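Local coordinates for protein adenosylmethionine-8-amino-7-oxononanoate aminotransferase (Methanocaldococcus jannaschii, PDB 6ZHK) that probably transfers the amino group of S-adenosyl-L-methionine to 8-amino-7-oxononanoate, a pyridoxal-phosphate-dependent step of biotin synthesis, at residues F229-E234 / V263-D268. Residues are numbered along the deposited sequence; the frame is centred on the assembly and turned at random.
Sequences FCVILE and VIFILD
Val231 and Ile266 join two neighbouring parallel strands in the central seven-stranded mixed sheet of a class-III, PLP-dependent aminotransferase; helix 250-261 lies in the connection between the strands, whose short segments cross at 19°, close to parallel. Four backbone hydrogen bonds set the register. Val231 N donates to Ile264 O, and Val231 O receives Ile266 N at 2.8 Å with a nearly straight N-H...O angle of 177°. Leu233 repeats the pattern, its N reaching Ile266 O over a longer 3.3 Å and its O accepting Asp268 N at 2.9 Å.

Apolar packing covers both faces. On the face touching helix 122-140, Ile266 spreads its branches: CD1 meets Cys230 CB at 3.8 Å, while CG2, anti to the backbone N, lies 3.9 Å from Ile232 CD1. An alanine here would remove both branches and would probably leave Cys230 and Ile232 without this shared apolar neighbour. On the other face, beside helix 250-261, Leu233 crosses Phe265 at about a right angle, its CD1 3.9 Å from CE1 of the ring.

At the C-terminal ends, Glu234 accepts hydrogen bonds from Gly239 N at OE1 and Tyr155 N at OE2, and Asp268, predicted to bind the cofactor, pairs through OD2 with His156 ND1. At the edge of the Phe265 ring, CD1 comes within 3.4 Å of Val231 O, which lies near the ring plane.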
loop_
_atom_site.group_PDB
_atom_site.type_symbol
_atom_site.label_atom_id
_atom_site.label_comp_id
_atom_site.label_asym_id
_atom_site.label_seq_id
_atom_site.Cartn_x
_atom_site.Cartn_y
_atom_site.Cartn_z
ATOM N N PHE A 229 -19.005 11.059 -9.122
ATOM C CA PHE A 229 -19.106 9.681 -8.624
ATOM C C PHE A 229 -18.935 9.540 -7.111
ATOM O O PHE A 229 -19.273 8.477 -6.556
ATOM C CB PHE A 229 -18.185 8.727 -9.389
ATOM C CG PHE A 229 -16.728 9.060 -9.223
ATOM C CD1 PHE A 229 -16.048 8.587 -8.099
ATOM C CD2 PHE A 229 -16.066 9.903 -10.108
ATOM C CE1 PHE A 229 -14.692 8.885 -7.918
ATOM C CE2 PHE A 229 -14.703 10.157 -9.950
ATOM C CZ PHE A 229 -14.008 9.652 -8.857
ATOM N N CYS A 230 -18.454 10.599 -6.453
ATOM C CA CYS A 230 -18.476 10.573 -4.992
ATOM C C CYS A 230 -18.252 11.964 -4.393
ATOM O O CYS A 230 -17.882 12.896 -5.101
ATOM C CB CYS A 230 -17.377 9.641 -4.486
ATOM S SG CYS A 230 -15.709 10.350 -4.686
ATOM N N VAL A 231 -18.616 12.097 -3.100
ATOM C CA VAL A 231 -18.178 13.128 -2.176
ATOM C C VAL A 231 -17.331 12.380 -1.145
ATOM O O VAL A 231 -17.707 11.295 -0.749
ATOM C CB VAL A 231 -19.371 13.831 -1.499
ATOM C CG1 VAL A 231 -18.860 14.622 -0.279
ATOM C CG2 VAL A 231 -20.132 14.717 -2.504
ATOM N N ILE A 232 -16.132 12.852 -0.837
ATOM C CA ILE A 232 -15.262 12.185 0.124
ATOM C C ILE A 232 -14.800 13.237 1.123
ATOM O O ILE A 232 -14.489 14.380 0.712
ATOM C CB ILE A 232 -14.098 11.438 -0.548
ATOM C CG1 ILE A 232 -13.220 10.797 0.551
ATOM C CG2 ILE A 232 -13.300 12.393 -1.400
ATOM C CD1 ILE A 232 -12.084 9.900 -0.006
ATOM N N LEU A 233 -14.870 12.877 2.416
ATOM C CA LEU A 233 -14.448 13.731 3.524
ATOM C C LEU A 233 -13.724 12.861 4.529
ATOM O O LEU A 233 -13.984 11.650 4.599
ATOM C CB LEU A 233 -15.723 14.295 4.233
ATOM C CG LEU A 233 -16.556 15.255 3.374
ATOM C CD1 LEU A 233 -17.794 15.747 4.148
ATOM C CD2 LEU A 233 -15.696 16.432 2.984
ATOM N N GLU A 234 -12.921 13.495 5.394
ATOM C CA GLU A 234 -12.351 12.813 6.567
ATOM C C GLU A 234 -13.406 12.644 7.679
ATOM O O GLU A 234 -14.418 13.327 7.676
ATOM C CB GLU A 234 -11.162 13.647 7.067
ATOM C CG GLU A 234 -9.949 13.557 6.116
ATOM C CD GLU A 234 -8.814 14.519 6.449
ATOM O OE1 GLU A 234 -8.112 14.241 7.408
ATOM O OE2 GLU A 234 -8.731 15.615 5.826
ATOM N N VAL A 263 -25.733 10.665 -4.799
ATOM C CA VAL A 263 -24.277 10.605 -4.884
ATOM C C VAL A 263 -23.704 9.693 -3.784
ATOM O O VAL A 263 -24.103 9.784 -2.645
ATOM C CB VAL A 263 -23.650 12.009 -4.812
ATOM C CG1 VAL A 263 -22.092 11.978 -4.798
ATOM C CG2 VAL A 263 -24.218 12.950 -5.880
ATOM N N ILE A 264 -22.705 8.851 -4.100
ATOM C CA ILE A 264 -21.981 8.040 -3.102
ATOM C C ILE A 264 -21.191 8.957 -2.155
ATOM O O ILE A 264 -20.509 9.909 -2.579
ATOM C CB ILE A 264 -21.036 7.017 -3.786
ATOM C CG1 ILE A 264 -21.813 5.768 -4.212
ATOM C CG2 ILE A 264 -19.908 6.609 -2.829
ATOM C CD1 ILE A 264 -20.997 4.885 -5.173
ATOM N N PHE A 265 -21.284 8.639 -0.841
ATOM C CA PHE A 265 -20.531 9.390 0.150
ATOM C C PHE A 265 -19.477 8.456 0.738
ATOM O O PHE A 265 -19.812 7.382 1.256
ATOM C CB PHE A 265 -21.452 9.921 1.270
ATOM C CG PHE A 265 -20.736 10.703 2.357
ATOM C CD1 PHE A 265 -19.651 11.528 2.056
ATOM C CD2 PHE A 265 -21.142 10.632 3.683
ATOM C CE1 PHE A 265 -18.993 12.249 3.047
ATOM C CE2 PHE A 265 -20.472 11.337 4.691
ATOM C CZ PHE A 265 -19.407 12.151 4.364
ATOM N N ILE A 266 -18.178 8.846 0.602
ATOM C CA ILE A 266 -17.082 8.073 1.131
ATOM C C ILE A 266 -16.573 8.767 2.370
ATOM O O ILE A 266 -16.252 9.938 2.293
ATOM C CB ILE A 266 -15.957 8.012 0.067
ATOM C CG1 ILE A 266 -16.516 7.419 -1.236
ATOM C CG2 ILE A 266 -14.790 7.241 0.683
ATOM C CD1 ILE A 266 -15.369 7.242 -2.311
ATOM N N LEU A 267 -16.483 8.055 3.497
ATOM C CA LEU A 267 -15.908 8.683 4.686
ATOM C C LEU A 267 -14.571 8.004 4.951
ATOM O O LEU A 267 -14.472 6.778 5.089
ATOM C CB LEU A 267 -16.842 8.529 5.881
ATOM C CG LEU A 267 -16.554 9.418 7.092
ATOM C CD1 LEU A 267 -16.860 10.865 6.731
ATOM C CD2 LEU A 267 -17.412 8.968 8.308
ATOM N N ASP A 268 -13.515 8.851 5.015
ATOM C CA ASP A 268 -12.192 8.341 5.278
ATOM C C ASP A 268 -11.925 8.396 6.792
ATOM O O ASP A 268 -11.602 9.456 7.313
ATOM C CB ASP A 268 -11.167 9.168 4.489
ATOM C CG ASP A 268 -9.733 8.791 4.820
ATOM O OD1 ASP A 268 -9.542 7.938 5.717
ATOM O OD2 ASP A 268 -8.836 9.308 4.106
#